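3-dehydroquinate dehydratase (Zymomonas mobilis subsp. mobilis, PDB 6SMF) probably catalyses the trans-dehydration of 3-dehydroquinate to 3-dehydroshikimate through an enolate intermediate, the third step of chorismate biosynthesis. Local coordinates at residues A[6-11]-A[74-79]. Sequence-based numbering, arbitrary orientation.
Sequences KKPTIF and KAKAVI
F11 and I79 are joined by a short, nearly straight backbone hydrogen bond between two neighbouring parallel strands: I79 N donates to F11 O over 2.8 Å, at 169°. Nearer the strand starts, K76 N meets T9 O at 3.0 Å, whereas the bond from F11 N to A77 O is weak, 3.2 Å and bent to 132°. A CA-H...O contact from V78, weaker than a true hydrogen bond, supplements I79 N at F11 O.

I10 and F11 point to opposite faces of the sheet, as do A77 and V78. A75, in the turn before the strand, lies on the F11 side, its CB 3.9 Å from CD1 of the obliquely set ring; a methyl is small enough to admit the broad ring. With CG beside the backbone N (chi1 -81°), F11 leans back toward A75, while its CB meets V78 CG2 at 4.0 Å. On the other face I10 crosses I79 obliquely, CG2 to CD1 at 4.0 Å, and the short A77 lies beside I10 CG1. At the more open end, the aliphatic part of K76 passes P8, CD to CB 3.9 Å, before bending away so that NZ hydrogen-bonds to O of the C-terminal residue L149.

Helix 60-72 covers the F11, A75 and V78 face, and helix 136-147 the I10 and I79 face; K74 ends the former in a Schellman motif. Strands 9-14 and 77-81 are adjacent inner strands of the flavodoxin-like, five-stranded parallel sheet (order 2-1-3-4-5); I10 also bonds T51 and E53, and V78 P102 and I104. Apolar packing on both faces and in-sheet hydrogen bonds thus fix strand 77-81, whose C-terminal end carries N81, predicted to bind substrate.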
loop_
_atom_site.group_PDB
_atom_site.type_symbol
_atom_site.label_atom_id
_atom_site.label_comp_id
_atom_site.label_asym_id
_atom_site.label_seq_id
_atom_site.Cartn_x
_atom_site.Cartn_y
_atom_site.Cartn_z
ATOM N N LYS A 6 35.509 37.305 -15.212
ATOM C CA LYS A 6 35.349 35.824 -15.070
ATOM C C LYS A 6 34.248 35.403 -16.054
ATOM O O LYS A 6 33.217 36.116 -16.163
ATOM C CB LYS A 6 35.038 35.367 -13.630
ATOM N N LYS A 7 34.476 34.313 -16.790
ATOM C CA LYS A 7 33.400 33.557 -17.464
ATOM C C LYS A 7 32.575 32.871 -16.348
ATOM O O LYS A 7 33.097 32.354 -15.346
ATOM C CB LYS A 7 34.045 32.720 -18.580
ATOM N N PRO A 8 31.224 32.913 -16.431
ATOM C CA PRO A 8 30.376 32.164 -15.519
ATOM C C PRO A 8 30.868 30.714 -15.488
ATOM O O PRO A 8 31.211 30.209 -16.523
ATOM C CB PRO A 8 28.960 32.245 -16.125
ATOM C CG PRO A 8 28.989 33.400 -17.096
ATOM C CD PRO A 8 30.444 33.684 -17.407
ATOM N N THR A 9 30.937 30.095 -14.311
ATOM C CA THR A 9 31.353 28.676 -14.192
ATOM C C THR A 9 30.100 27.807 -13.957
ATOM O O THR A 9 29.186 28.204 -13.208
ATOM C CB THR A 9 32.517 28.512 -13.203
ATOM O OG1 THR A 9 31.965 28.052 -11.968
ATOM C CG2 THR A 9 33.366 29.760 -13.029
ATOM N N ILE A 10 30.010 26.677 -14.652
ATOM C CA ILE A 10 28.870 25.730 -14.505
ATOM C C ILE A 10 29.429 24.376 -14.084
ATOM O O ILE A 10 30.141 23.770 -14.897
ATOM C CB ILE A 10 28.065 25.647 -15.807
ATOM C CG1 ILE A 10 27.284 26.928 -16.084
ATOM C CG2 ILE A 10 27.133 24.466 -15.781
ATOM C CD1 ILE A 10 26.787 26.997 -17.516
ATOM N N PHE A 11 29.124 23.939 -12.865
ATOM C CA PHE A 11 29.445 22.588 -12.358
ATOM C C PHE A 11 28.580 21.559 -13.106
ATOM O O PHE A 11 27.365 21.779 -13.370
ATOM C CB PHE A 11 29.203 22.523 -10.853
ATOM C CG PHE A 11 30.318 23.098 -10.021
ATOM C CD1 PHE A 11 30.740 24.395 -10.210
ATOM C CD2 PHE A 11 30.938 22.336 -9.038
ATOM C CE1 PHE A 11 31.787 24.905 -9.462
ATOM C CE2 PHE A 11 31.952 22.866 -8.258
ATOM C CZ PHE A 11 32.393 24.136 -8.501
ATOM N N LYS A 74 29.878 30.890 -6.129
ATOM C CA LYS A 74 28.808 31.624 -6.859
ATOM C C LYS A 74 28.693 31.124 -8.304
ATOM O O LYS A 74 28.459 31.955 -9.208
ATOM C CB LYS A 74 29.083 33.121 -6.801
ATOM C CG LYS A 74 29.458 33.634 -5.416
ATOM C CD LYS A 74 28.371 34.375 -4.670
ATOM C CE LYS A 74 28.966 35.631 -4.072
ATOM N NZ LYS A 74 27.912 36.569 -3.634
ATOM N N ALA A 75 28.821 29.812 -8.516
ATOM C CA ALA A 75 28.589 29.170 -9.833
ATOM C C ALA A 75 27.218 29.589 -10.369
ATOM O O ALA A 75 26.288 29.854 -9.559
ATOM C CB ALA A 75 28.686 27.671 -9.723
ATOM N N LYS A 76 27.096 29.634 -11.691
ATOM C CA LYS A 76 25.873 30.111 -12.381
ATOM C C LYS A 76 24.800 29.018 -12.342
ATOM O O LYS A 76 23.604 29.382 -12.296
ATOM C CB LYS A 76 26.146 30.442 -13.843
ATOM C CG LYS A 76 24.943 31.074 -14.520
ATOM C CD LYS A 76 25.164 31.462 -15.931
ATOM C CE LYS A 76 24.565 32.815 -16.293
ATOM N NZ LYS A 76 23.112 32.700 -16.528
ATOM N N ALA A 77 25.226 27.753 -12.428
ATOM C CA ALA A 77 24.329 26.563 -12.501
ATOM C C ALA A 77 25.069 25.267 -12.143
ATOM O O ALA A 77 26.318 25.256 -12.127
ATOM C CB ALA A 77 23.731 26.459 -13.875
ATOM N N VAL A 78 24.311 24.232 -11.782
ATOM C CA VAL A 78 24.796 22.825 -11.651
ATOM C C VAL A 78 23.957 21.949 -12.576
ATOM O O VAL A 78 22.718 22.025 -12.564
ATOM C CB VAL A 78 24.726 22.287 -10.219
ATOM C CG1 VAL A 78 25.165 20.833 -10.140
ATOM C CG2 VAL A 78 25.547 23.139 -9.278
ATOM N N ILE A 79 24.640 21.163 -13.383
ATOM C CA ILE A 79 24.019 20.075 -14.166
ATOM C C ILE A 79 24.358 18.824 -13.373
ATOM O O ILE A 79 25.552 18.623 -13.108
ATOM C CB ILE A 79 24.578 20.066 -15.587
ATOM C CG1 ILE A 79 24.195 21.335 -16.367
ATOM C CG2 ILE A 79 24.164 18.804 -16.299
ATOM C CD1 ILE A 79 25.035 21.576 -17.651
#